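Local atomic coordinates of 2-pyrone-4,6-dicarboxylic acid hydrolase, putative (Pseudomonas putida, PDB entry 2FFI), a protein that probably hydrolyses the lactone 2-pyrone-4,6-dicarboxylate, as an amidohydrolase-family enzyme built on a TIM barrel. Residues A40-G43 and D44-Q48; Q77-P80 and G81-G85; A173-L177 and G178-F182; S244-F248 and G249-E253; A262-R265 and Q266-L270. All blocks are in the same frame, centred on the assembly; numbering follows the deposited sequence.

Contact 1. Residues A40-G43 and D44-Q48; sequences APLG and DYLGQ
Leu46 N reaches back one helical turn to Leu42 O at 2.8 Å in a nearly straight bond (173° at the hydrogen), while Gly47 N bonds Gly43 O at 2.8 Å. The preceding link, Tyr45 N to Pro41 O at 3.3 Å, is weak although straight. Pro41, just before the helix and with a non-helical psi of 158°, is the N-cap. On one flank its ring is met by the carboxylate of Asp44: CG of Pro41 lies 3.4 Å from CG of Asp44, and the CD of the same proline lies 3.5 Å from Asp44 OD1. The Asp44 carboxylate comes round to this ring because its CG stands beside the backbone N, opposite the carbonyl carbon. On another flank, a methyl-to-methyl contact pairs Leu42 CD2 with Leu46 CD1, one turn apart. Tyr45 takes part mainly through its backbone and CB; the ring swings off the helix, with CG anti to the backbone N (chi1 175°), towards Trp237, and its OH is hydrogen-bonded to Asp16. Contacts of Pro41 and Leu42 with helix 70-78 bind the same turn to the next helix. This is the N-terminal turn of an alpha-helix, with proline at the N-cap, in a TIM-barrel protein.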
loop_
_atom_site.group_PDB
_atom_site.type_symbol
_atom_site.label_atom_id
_atom_site.label_comp_id
_atom_site.label_asym_id
_atom_site.label_seq_id
_atom_site.Cartn_x
_atom_site.Cartn_y
_atom_site.Cartn_z
ATOM N N ALA A 40 7.293 -13.261 10.055
ATOM C CA ALA A 40 6.612 -13.156 8.760
ATOM C C ALA A 40 7.620 -13.346 7.634
ATOM O O ALA A 40 7.817 -12.461 6.805
ATOM C CB ALA A 40 5.928 -11.793 8.635
ATOM N N PRO A 41 8.265 -14.520 7.582
ATOM C CA PRO A 41 9.258 -14.794 6.539
ATOM C C PRO A 41 8.682 -14.789 5.117
ATOM O O PRO A 41 7.481 -14.970 4.913
ATOM C CB PRO A 41 9.810 -16.156 6.949
ATOM C CG PRO A 41 8.613 -16.838 7.513
ATOM C CD PRO A 41 7.963 -15.743 8.350
ATOM N N LEU A 42 9.553 -14.585 4.139
ATOM C CA LEU A 42 9.127 -14.542 2.754
ATOM C C LEU A 42 8.361 -15.830 2.435
ATOM O O LEU A 42 7.274 -15.801 1.864
ATOM C CB LEU A 42 10.346 -14.410 1.836
ATOM C CG LEU A 42 10.343 -13.399 0.694
ATOM C CD1 LEU A 42 11.437 -13.800 -0.260
ATOM C CD2 LEU A 42 9.015 -13.365 -0.027
ATOM N N GLY A 43 8.930 -16.959 2.827
ATOM C CA GLY A 43 8.287 -18.230 2.559
ATOM C C GLY A 43 6.822 -18.274 2.960
ATOM O O GLY A 43 5.957 -18.725 2.195
ATOM N N ASP A 44 6.515 -17.816 4.166
ATOM C CA ASP A 44 5.128 -17.864 4.591
ATOM C C ASP A 44 4.244 -17.050 3.668
ATOM O O ASP A 44 3.197 -17.521 3.228
ATOM C CB ASP A 44 4.976 -17.369 6.029
ATOM C CG ASP A 44 5.593 -18.316 7.048
ATOM O OD1 ASP A 44 5.336 -18.112 8.258
ATOM O OD2 ASP A 44 6.338 -19.248 6.651
ATOM N N TYR A 45 4.661 -15.824 3.379
ATOM C CA TYR A 45 3.894 -14.943 2.507
ATOM C C TYR A 45 3.705 -15.549 1.123
ATOM O O TYR A 45 2.607 -15.530 0.570
ATOM C CB TYR A 45 4.603 -13.606 2.372
ATOM C CG TYR A 45 3.925 -12.689 1.397
ATOM C CD1 TYR A 45 2.587 -12.350 1.553
ATOM C CD2 TYR A 45 4.620 -12.157 0.315
ATOM C CE1 TYR A 45 1.958 -11.500 0.648
ATOM C CE2 TYR A 45 4.003 -11.310 -0.583
ATOM C CZ TYR A 45 2.682 -10.989 -0.412
ATOM O OH TYR A 45 2.073 -10.149 -1.291
ATOM N N LEU A 46 4.791 -16.074 0.568
ATOM C CA LEU A 46 4.748 -16.694 -0.735
ATOM C C LEU A 46 3.771 -17.855 -0.695
ATOM O O LEU A 46 3.035 -18.088 -1.651
ATOM C CB LEU A 46 6.147 -17.161 -1.125
ATOM C CG LEU A 46 6.918 -16.237 -2.073
ATOM C CD1 LEU A 46 6.628 -14.801 -1.746
ATOM C CD2 LEU A 46 8.402 -16.535 -1.989
ATOM N N GLY A 47 3.749 -18.576 0.420
ATOM C CA GLY A 47 2.835 -19.704 0.547
ATOM C C GLY A 47 1.385 -19.253 0.564
ATOM O O GLY A 47 0.545 -19.764 -0.175
ATOM N N GLN A 48 1.094 -18.293 1.430
ATOM C CA GLN A 48 -0.227 -17.732 1.541
ATOM C C GLN A 48 -0.684 -17.172 0.210
ATOM O O GLN A 48 -1.875 -17.171 -0.074
ATOM C CB GLN A 48 -0.207 -16.629 2.587
ATOM C CG GLN A 48 -0.035 -17.151 3.978
ATOM C CD GLN A 48 -1.212 -18.024 4.387
ATOM O OE1 GLN A 48 -1.094 -19.250 4.510
ATOM N NE2 GLN A 48 -2.364 -17.390 4.593
#

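Contact 2. Residues Q77-P80 and G81-G85; sequences QTVP and GQLRG
A type II beta turn, with Pro80 and Gly81 at its two corners, opens the loop that follows helix 70-78, and Val79 meets Gln82 and Leu83 across it. The backbone angles identify the turn: Pro80 has phi/psi of -60°/136°, and Gly81 follows with a phi of 83°. This positive phi puts Gly81 at the second corner, where a type II turn commonly has glycine. Between Val79 O and Gln82 N the separation is 3.4 Å. Gln82 N makes a weak, bent bond to Pro80 O at 3.0 Å. Val79 is the first residue to depart from helical angles, which makes the turn the exit of the helix in this TIM-barrel protein. Its two methyl branches serve different neighbours. CG2 packs on Leu83 CD1 at 3.4 Å, whereas CG1 faces the Gln82 amide, with OE1 of that glutamine 3.7 Å away. Gln82 extends along this flank with CG anti to the backbone N, and its NE2 finds a partner beyond the turn in Ser55 O. Further along, Arg84 folds back so that NH2 bonds Leu83 O at 3.1 Å, approaching from above the carbonyl plane. The same guanidinium also has weak bonds to the backbone oxygens of Phe277 and Gly278. Leu42 and Leu46 of helix 42-51 touch Val79 from outside the turn, and Leu42 reaches Leu83 as well.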
loop_
_atom_site.group_PDB
_atom_site.type_symbol
_atom_site.label_atom_id
_atom_site.label_comp_id
_atom_site.label_asym_id
_atom_site.label_seq_id
_atom_site.Cartn_x
_atom_site.Cartn_y
_atom_site.Cartn_z
ATOM N N GLN A 77 15.340 -9.937 -4.177
ATOM C CA GLN A 77 16.308 -10.677 -4.976
ATOM C C GLN A 77 16.083 -12.191 -4.847
ATOM O O GLN A 77 16.377 -12.952 -5.779
ATOM C CB GLN A 77 17.728 -10.327 -4.525
ATOM C CG GLN A 77 17.964 -8.861 -4.264
ATOM C CD GLN A 77 19.287 -8.603 -3.562
ATOM O OE1 GLN A 77 19.793 -9.461 -2.828
ATOM N NE2 GLN A 77 19.849 -7.411 -3.773
ATOM N N THR A 78 15.570 -12.612 -3.689
ATOM C CA THR A 78 15.302 -14.019 -3.403
ATOM C C THR A 78 14.313 -14.603 -4.415
ATOM O O THR A 78 14.470 -15.727 -4.885
ATOM C CB THR A 78 14.764 -14.169 -1.968
ATOM O OG1 THR A 78 15.851 -14.018 -1.049
ATOM C CG2 THR A 78 14.122 -15.521 -1.749
ATOM N N VAL A 79 13.300 -13.823 -4.755
ATOM C CA VAL A 79 12.318 -14.248 -5.732
ATOM C C VAL A 79 12.226 -13.142 -6.765
ATOM O O VAL A 79 11.311 -12.308 -6.736
ATOM C CB VAL A 79 10.941 -14.466 -5.103
ATOM C CG1 VAL A 79 10.930 -15.768 -4.328
ATOM C CG2 VAL A 79 10.600 -13.298 -4.182
ATOM N N PRO A 80 13.193 -13.115 -7.695
ATOM C CA PRO A 80 13.234 -12.100 -8.755
ATOM C C PRO A 80 12.006 -12.068 -9.673
ATOM O O PRO A 80 11.509 -13.105 -10.104
ATOM C CB PRO A 80 14.524 -12.445 -9.495
ATOM C CG PRO A 80 14.630 -13.937 -9.310
ATOM C CD PRO A 80 14.288 -14.093 -7.855
ATOM N N GLY A 81 11.531 -10.861 -9.964
ATOM C CA GLY A 81 10.386 -10.703 -10.832
ATOM C C GLY A 81 9.063 -10.880 -10.126
ATOM O O GLY A 81 8.111 -10.147 -10.395
ATOM N N GLN A 82 9.001 -11.833 -9.202
ATOM C CA GLN A 82 7.762 -12.120 -8.472
ATOM C C GLN A 82 7.249 -11.006 -7.563
ATOM O O GLN A 82 6.052 -10.906 -7.321
ATOM C CB GLN A 82 7.924 -13.418 -7.661
ATOM C CG GLN A 82 6.655 -13.859 -6.925
ATOM C CD GLN A 82 6.638 -15.349 -6.577
ATOM O OE1 GLN A 82 7.633 -15.894 -6.088
ATOM N NE2 GLN A 82 5.493 -16.008 -6.807
ATOM N N LEU A 83 8.143 -10.153 -7.082
ATOM C CA LEU A 83 7.734 -9.090 -6.184
ATOM C C LEU A 83 8.287 -7.743 -6.582
ATOM O O LEU A 83 9.234 -7.668 -7.362
ATOM C CB LEU A 83 8.207 -9.406 -4.769
ATOM C CG LEU A 83 7.725 -10.719 -4.160
ATOM C CD1 LEU A 83 8.430 -10.987 -2.832
ATOM C CD2 LEU A 83 6.210 -10.654 -3.989
ATOM N N ARG A 84 7.703 -6.676 -6.039
ATOM C CA ARG A 84 8.200 -5.336 -6.325
ATOM C C ARG A 84 8.498 -4.598 -5.033
ATOM O O ARG A 84 9.630 -4.186 -4.786
ATOM C CB ARG A 84 7.211 -4.534 -7.166
ATOM C CG ARG A 84 7.141 -4.994 -8.610
ATOM C CD ARG A 84 8.485 -4.888 -9.321
ATOM N NE ARG A 84 8.329 -5.330 -10.697
ATOM C CZ ARG A 84 8.828 -6.460 -11.179
ATOM N NH1 ARG A 84 8.623 -6.785 -12.453
ATOM N NH2 ARG A 84 9.556 -7.248 -10.399
ATOM N N GLY A 85 7.491 -4.431 -4.195
ATOM C CA GLY A 85 7.733 -3.745 -2.939
ATOM C C GLY A 85 8.175 -2.282 -2.956
ATOM O O GLY A 85 8.901 -1.834 -3.848
#

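Contact 3. Residues A173-L177 and G178-F182; sequences ARRGL and GQPGF
Gly176 and Gln179 stand at the two ends of a type I beta turn, identified by the backbone angles of its corners, Leu177 and Gly178, both in or near the helical region. Gly176 leads into the turn with a positive phi. The carbonyl of Gly176 is taken by a side chain: Gln179 NE2 bonds Gly176 O at 2.8 Å, lying in the carbonyl plane, with the N-H bent to 143°. Gln179 CG turns beside its own backbone N, and the chain runs extended from there, bringing the amide back to Gly176 O. Its CG also packs on Arg175 CB at 3.3 Å. Farther out, the Arg175 side chain is bent at chi2 and chi3, which brings the edge of its guanidinium to Pro180 CD, 3.3 Å from NH2. Arg175 crosses the Gln179 chain at a slant, its guanidinium plane 57° from the amide plane. On another flank Leu177 and Phe182 run side by side, CD2 to CE2 at 3.8 Å, and Leu177 O comes to the edge of the Phe182 ring, 3.5 Å from CD2. Gln179 OE1 accepts from Asp172 N, so a single amide with one donor and one acceptor engagement links Gly176 and Asp172, two points of the backbone earlier in the same loop.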
loop_
_atom_site.group_PDB
_atom_site.type_symbol
_atom_site.label_atom_id
_atom_site.label_comp_id
_atom_site.label_asym_id
_atom_site.label_seq_id
_atom_site.Cartn_x
_atom_site.Cartn_y
_atom_site.Cartn_z
ATOM N N ALA A 173 -15.362 3.960 9.084
ATOM C CA ALA A 173 -16.490 3.134 8.633
ATOM C C ALA A 173 -17.828 3.554 9.237
ATOM O O ALA A 173 -18.876 3.425 8.598
ATOM C CB ALA A 173 -16.228 1.672 8.949
ATOM N N ARG A 174 -17.802 4.040 10.472
ATOM C CA ARG A 174 -19.031 4.474 11.119
ATOM C C ARG A 174 -19.140 5.995 11.056
ATOM O O ARG A 174 -19.184 6.661 12.089
ATOM C CB ARG A 174 -19.053 3.993 12.574
ATOM C CG ARG A 174 -17.710 4.046 13.308
ATOM C CD ARG A 174 -17.948 3.735 14.773
ATOM N NE ARG A 174 -16.757 3.371 15.529
ATOM C CZ ARG A 174 -15.683 4.137 15.677
ATOM N NH1 ARG A 174 -15.628 5.335 15.112
ATOM N NH2 ARG A 174 -14.662 3.705 16.410
ATOM N N ARG A 175 -19.183 6.540 9.841
ATOM C CA ARG A 175 -19.257 7.988 9.652
ATOM C C ARG A 175 -19.864 8.401 8.317
ATOM O O ARG A 175 -20.283 9.546 8.141
ATOM C CB ARG A 175 -17.861 8.595 9.782
ATOM C CG ARG A 175 -17.523 9.112 11.171
ATOM C CD ARG A 175 -18.336 10.366 11.469
ATOM N NE ARG A 175 -18.027 11.447 10.529
ATOM C CZ ARG A 175 -18.937 12.229 9.953
ATOM N NH1 ARG A 175 -20.226 12.056 10.214
ATOM N NH2 ARG A 175 -18.556 13.187 9.113
ATOM N N GLY A 176 -19.904 7.467 7.372
ATOM C CA GLY A 176 -20.476 7.773 6.072
ATOM C C GLY A 176 -19.463 8.222 5.036
ATOM O O GLY A 176 -18.271 8.324 5.317
ATOM N N LEU A 177 -19.953 8.493 3.832
ATOM C CA LEU A 177 -19.114 8.920 2.726
ATOM C C LEU A 177 -18.883 10.423 2.741
ATOM O O LEU A 177 -17.971 10.914 2.092
ATOM C CB LEU A 177 -19.753 8.513 1.392
ATOM C CG LEU A 177 -20.075 7.028 1.205
ATOM C CD1 LEU A 177 -20.702 6.808 -0.157
ATOM C CD2 LEU A 177 -18.813 6.204 1.344
ATOM N N GLY A 178 -19.713 11.149 3.480
ATOM C CA GLY A 178 -19.571 12.589 3.560
ATOM C C GLY A 178 -18.614 12.991 4.656
ATOM O O GLY A 178 -18.553 14.162 5.026
ATOM N N GLN A 179 -17.876 12.018 5.186
ATOM C CA GLN A 179 -16.896 12.271 6.235
ATOM C C GLN A 179 -16.086 13.504 5.898
ATOM O O GLN A 179 -15.993 13.898 4.735
ATOM C CB GLN A 179 -15.927 11.105 6.358
ATOM C CG GLN A 179 -16.426 9.932 7.135
ATOM C CD GLN A 179 -15.456 8.787 7.082
ATOM O OE1 GLN A 179 -14.281 8.936 7.402
ATOM N NE2 GLN A 179 -15.941 7.632 6.665
ATOM N N PRO A 180 -15.459 14.111 6.912
ATOM C CA PRO A 180 -14.647 15.309 6.714
ATOM C C PRO A 180 -13.508 15.138 5.711
ATOM O O PRO A 180 -13.127 16.092 5.033
ATOM C CB PRO A 180 -14.152 15.616 8.121
ATOM C CG PRO A 180 -14.053 14.261 8.737
ATOM C CD PRO A 180 -15.358 13.646 8.306
ATOM N N GLY A 181 -12.951 13.939 5.605
ATOM C CA GLY A 181 -11.863 13.758 4.656
ATOM C C GLY A 181 -12.226 12.974 3.400
ATOM O O GLY A 181 -11.716 13.227 2.304
ATOM N N PHE A 182 -13.119 12.008 3.560
ATOM C CA PHE A 182 -13.524 11.179 2.446
ATOM C C PHE A 182 -14.318 11.937 1.404
ATOM O O PHE A 182 -14.296 11.595 0.225
ATOM C CB PHE A 182 -14.349 10.008 2.936
ATOM C CG PHE A 182 -14.344 8.860 1.995
ATOM C CD1 PHE A 182 -13.235 8.036 1.907
ATOM C CD2 PHE A 182 -15.443 8.595 1.195
ATOM C CE1 PHE A 182 -13.222 6.961 1.042
ATOM C CE2 PHE A 182 -15.440 7.521 0.324
ATOM C CZ PHE A 182 -14.326 6.700 0.249
#

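Contact 4. Residues S244-F248 and G249-E253; sequences SEVSF and GSAVE
The ring of Phe248 is approached obliquely by Val252 CG2, 3.9 Å from its CD2, and by Gly249 N; neither partner sits squarely over a face or at an edge. Beyond the two segments the ring of His52 meets it at about 40°. The start of the helix is secured by a reciprocal pair of serines. Ser247, at the N-cap, accepts from Ser250 N through OG at 3.2 Å, and Ser247 N in turn donates to Ser250 OG at 2.9 Å, nearly straight. This is a capping box. Both hydroxyl oxygens lie between their own backbone N and carbonyl carbon (chi1 68° and 82°), the setting that lets each reach the other residue's N-H. Regular helix bonds follow: Ala251 N to Ser247 O at 2.8 Å, and Val252 N to Phe248 O at 3.0 Å. Before the cap, Val246 sets CG1 against Ser250 OG at 3.2 Å. In the fold, residues 244-247 close the loop after strand 231-234, and Phe248 with 249-253 forms the first turns of helix 248-258. Phe248 leans on Tyr45, Gln48 and Leu49 of helix 42-51, while Val246 and Ala251 touch His239 in the loop after the strand.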
loop_
_atom_site.group_PDB
_atom_site.type_symbol
_atom_site.label_atom_id
_atom_site.label_comp_id
_atom_site.label_asym_id
_atom_site.label_seq_id
_atom_site.Cartn_x
_atom_site.Cartn_y
_atom_site.Cartn_z
ATOM N N SER A 244 -4.882 -11.830 15.307
ATOM C CA SER A 244 -5.849 -12.717 15.944
ATOM C C SER A 244 -7.168 -12.811 15.206
ATOM O O SER A 244 -7.827 -13.846 15.221
ATOM C CB SER A 244 -6.117 -12.223 17.359
ATOM O OG SER A 244 -4.913 -11.786 17.961
ATOM N N GLU A 245 -7.543 -11.718 14.558
ATOM C CA GLU A 245 -8.812 -11.656 13.852
ATOM C C GLU A 245 -8.743 -11.902 12.336
ATOM O O GLU A 245 -9.689 -12.446 11.747
ATOM C CB GLU A 245 -9.444 -10.288 14.096
ATOM C CG GLU A 245 -9.372 -9.802 15.533
ATOM C CD GLU A 245 -8.913 -8.354 15.613
ATOM O OE1 GLU A 245 -9.555 -7.487 14.966
ATOM O OE2 GLU A 245 -7.915 -8.087 16.327
ATOM N N VAL A 246 -7.624 -11.508 11.724
ATOM C CA VAL A 246 -7.444 -11.615 10.285
ATOM C C VAL A 246 -6.326 -12.508 9.789
ATOM O O VAL A 246 -5.274 -12.639 10.427
ATOM C CB VAL A 246 -7.214 -10.214 9.678
ATOM C CG1 VAL A 246 -7.289 -10.274 8.162
ATOM C CG2 VAL A 246 -8.241 -9.233 10.235
ATOM N N SER A 247 -6.573 -13.113 8.630
ATOM C CA SER A 247 -5.613 -13.990 7.954
ATOM C C SER A 247 -5.757 -13.735 6.455
ATOM O O SER A 247 -6.737 -13.142 6.006
ATOM C CB SER A 247 -5.924 -15.459 8.237
ATOM O OG SER A 247 -7.145 -15.855 7.617
ATOM N N PHE A 248 -4.777 -14.176 5.680
ATOM C CA PHE A 248 -4.832 -13.981 4.241
ATOM C C PHE A 248 -6.188 -14.454 3.708
ATOM O O PHE A 248 -6.840 -13.761 2.922
ATOM C CB PHE A 248 -3.701 -14.755 3.559
ATOM C CG PHE A 248 -3.201 -14.097 2.304
ATOM C CD1 PHE A 248 -1.998 -13.397 2.291
ATOM C CD2 PHE A 248 -3.965 -14.139 1.148
ATOM C CE1 PHE A 248 -1.587 -12.741 1.142
ATOM C CE2 PHE A 248 -3.565 -13.490 0.004
ATOM C CZ PHE A 248 -2.378 -12.792 -0.012
ATOM N N GLY A 249 -6.619 -15.632 4.137
ATOM C CA GLY A 249 -7.910 -16.124 3.693
ATOM C C GLY A 249 -9.091 -15.259 4.102
ATOM O O GLY A 249 -9.979 -15.006 3.285
ATOM N N SER A 250 -9.124 -14.806 5.360
ATOM C CA SER A 250 -10.229 -13.973 5.831
ATOM C C SER A 250 -10.202 -12.638 5.102
ATOM O O SER A 250 -11.226 -11.970 4.989
ATOM C CB SER A 250 -10.152 -13.740 7.340
ATOM O OG SER A 250 -9.272 -12.693 7.703
ATOM N N ALA A 251 -9.036 -12.251 4.588
ATOM C CA ALA A 251 -8.927 -11.003 3.855
ATOM C C ALA A 251 -9.519 -11.179 2.449
ATOM O O ALA A 251 -10.247 -10.309 1.966
ATOM C CB ALA A 251 -7.473 -10.580 3.777
ATOM N N VAL A 252 -9.212 -12.302 1.794
ATOM C CA VAL A 252 -9.735 -12.584 0.443
ATOM C C VAL A 252 -11.268 -12.727 0.503
ATOM O O VAL A 252 -12.002 -12.211 -0.338
ATOM C CB VAL A 252 -9.111 -13.895 -0.125
ATOM C CG1 VAL A 252 -9.610 -14.149 -1.532
ATOM C CG2 VAL A 252 -7.597 -13.800 -0.099
ATOM N N GLU A 253 -11.728 -13.443 1.524
ATOM C CA GLU A 253 -13.146 -13.663 1.773
ATOM C C GLU A 253 -13.896 -12.337 1.881
ATOM O O GLU A 253 -15.060 -12.249 1.493
ATOM C CB GLU A 253 -13.312 -14.458 3.060
ATOM C CG GLU A 253 -12.893 -15.927 2.941
ATOM C CD GLU A 253 -13.069 -16.703 4.239
ATOM O OE1 GLU A 253 -13.887 -16.270 5.090
ATOM O OE2 GLU A 253 -12.395 -17.751 4.401
#

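Contact 5. Residues A262-R265 and Q266-L270; sequences AQLR and QALLL
Leu264 O is gripped by two backbone N-H groups: Leu268 N at 2.7 Å, straight (165°) and almost in line with the carbonyl bond, and Ala267 N at 2.9 Å, a weak and sharply bent second contact. Gln263 O is shared in a similar way, by Ala267 N at 3.2 Å lying in the carbonyl plane and weakly by Gln266 N at 3.1 Å. Gln266 N also bonds Ala262 O at 3.3 Å, with the donor tilted from the carbonyl plane. Shared acceptors of this kind show a first turn of helix 262-276 that mixes three- and four-residue spacing before it widens to a pi-type turn at 267-270. This is the last helix in the TIM-barrel chain, the next after helix 248-258. Backbone bonds between Leu268 and Trp233 and between Leu269 and Ile15 join it to strands 231-234 and 15-16, the last and first in the chain. Among the side chains, Leu264 CD2 fits against the branch point of Leu268, 3.3 Å from its CG, with both Leu268 methyls also close by. Leu268 turns its CG beside its backbone N (chi1 -59°), which sets that branch point next to Leu264. The Arg265 chain, bent at chi2 and chi3, brings NH1 to a hydrogen bond with Cys260 O. Phe255 of helix 248-258 packs against Arg265, Leu268 and Leu269.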
loop_
_atom_site.group_PDB
_atom_site.type_symbol
_atom_site.label_atom_id
_atom_site.label_comp_id
_atom_site.label_asym_id
_atom_site.label_seq_id
_atom_site.Cartn_x
_atom_site.Cartn_y
_atom_site.Cartn_z
ATOM N N ALA A 262 -16.942 -9.278 -12.385
ATOM C CA ALA A 262 -15.722 -9.870 -12.919
ATOM C C ALA A 262 -14.729 -8.831 -13.463
ATOM O O ALA A 262 -13.516 -9.004 -13.325
ATOM C CB ALA A 262 -16.068 -10.889 -13.998
ATOM N N GLN A 263 -15.235 -7.753 -14.063
ATOM C CA GLN A 263 -14.371 -6.700 -14.613
ATOM C C GLN A 263 -13.499 -6.007 -13.574
ATOM O O GLN A 263 -12.279 -5.936 -13.722
ATOM C CB GLN A 263 -15.194 -5.621 -15.312
ATOM C CG GLN A 263 -15.774 -6.018 -16.634
ATOM C CD GLN A 263 -16.174 -4.821 -17.449
ATOM O OE1 GLN A 263 -15.349 -3.956 -17.743
ATOM N NE2 GLN A 263 -17.446 -4.755 -17.817
ATOM N N LEU A 264 -14.145 -5.479 -12.538
ATOM C CA LEU A 264 -13.464 -4.769 -11.463
ATOM C C LEU A 264 -12.456 -5.654 -10.755
ATOM O O LEU A 264 -11.353 -5.207 -10.421
ATOM C CB LEU A 264 -14.476 -4.254 -10.442
ATOM C CG LEU A 264 -14.334 -2.802 -9.990
ATOM C CD1 LEU A 264 -15.333 -2.548 -8.869
ATOM C CD2 LEU A 264 -12.912 -2.520 -9.531
ATOM N N ARG A 265 -12.832 -6.909 -10.524
ATOM C CA ARG A 265 -11.945 -7.855 -9.854
ATOM C C ARG A 265 -10.642 -8.032 -10.619
ATOM O O ARG A 265 -9.589 -8.215 -10.017
ATOM C CB ARG A 265 -12.620 -9.228 -9.679
ATOM C CG ARG A 265 -13.835 -9.249 -8.749
ATOM C CD ARG A 265 -13.967 -10.586 -8.024
ATOM N NE ARG A 265 -13.984 -11.715 -8.950
ATOM C CZ ARG A 265 -14.968 -11.962 -9.807
ATOM N NH1 ARG A 265 -16.024 -11.154 -9.850
ATOM N NH2 ARG A 265 -14.889 -13.006 -10.627
ATOM N N GLN A 266 -10.716 -7.991 -11.944
ATOM C CA GLN A 266 -9.520 -8.145 -12.752
ATOM C C GLN A 266 -8.673 -6.892 -12.645
ATOM O O GLN A 266 -7.452 -6.943 -12.779
ATOM C CB GLN A 266 -9.889 -8.447 -14.210
ATOM C CG GLN A 266 -10.455 -9.859 -14.401
ATOM C CD GLN A 266 -9.429 -10.950 -14.083
ATOM O OE1 GLN A 266 -8.439 -11.123 -14.812
ATOM N NE2 GLN A 266 -9.656 -11.686 -12.986
ATOM N N ALA A 267 -9.326 -5.767 -12.385
ATOM C CA ALA A 267 -8.626 -4.502 -12.222
ATOM C C ALA A 267 -8.008 -4.451 -10.822
ATOM O O ALA A 267 -6.844 -4.115 -10.665
ATOM C CB ALA A 267 -9.591 -3.340 -12.401
ATOM N N LEU A 268 -8.790 -4.808 -9.810
ATOM C CA LEU A 268 -8.304 -4.760 -8.451
ATOM C C LEU A 268 -7.296 -5.840 -8.117
ATOM O O LEU A 268 -6.475 -5.666 -7.200
ATOM C CB LEU A 268 -9.472 -4.845 -7.468
ATOM C CG LEU A 268 -10.563 -3.770 -7.537
ATOM C CD1 LEU A 268 -11.650 -4.106 -6.529
ATOM C CD2 LEU A 268 -9.991 -2.396 -7.268
ATOM N N LEU A 269 -7.330 -6.949 -8.847
ATOM C CA LEU A 269 -6.421 -8.043 -8.543
ATOM C C LEU A 269 -5.277 -8.206 -9.522
ATOM O O LEU A 269 -4.363 -8.985 -9.280
ATOM C CB LEU A 269 -7.201 -9.347 -8.462
ATOM C CG LEU A 269 -8.486 -9.387 -7.615
ATOM C CD1 LEU A 269 -8.921 -10.843 -7.556
ATOM C CD2 LEU A 269 -8.274 -8.845 -6.192
ATOM N N LEU A 270 -5.299 -7.453 -10.612
ATOM C CA LEU A 270 -4.238 -7.586 -11.584
ATOM C C LEU A 270 -3.923 -6.338 -12.419
ATOM O O LEU A 270 -2.889 -5.697 -12.228
ATOM C CB LEU A 270 -4.569 -8.746 -12.517
ATOM C CG LEU A 270 -3.467 -9.099 -13.517
ATOM C CD1 LEU A 270 -2.321 -9.771 -12.806
ATOM C CD2 LEU A 270 -4.031 -9.992 -14.558
#

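Overall arrangement
Contacts 1 and 2 touch directly (Leu42 CD1 to Thr78 CG2 3.5 Å), so helix 42-51 and the exit of helix 70-78 share one apolar seam. Contact 4 meets contact 1 on another flank. Contact 5 lies about 7 Å from contact 4 at nearest atoms, on the next helix in the chain. Contact 3 is remote, its centre about 35 Å from that of contact 1, across the chain's centre. Contact 2 is a surface turn held by apolar packing and one weak backbone bond; the other four are partly buried. Contacts 1 and 5 rest largely on helical backbone bonds, to which contact 4 adds a side-chain capping box, and contact 3 relies on a side-chain amide.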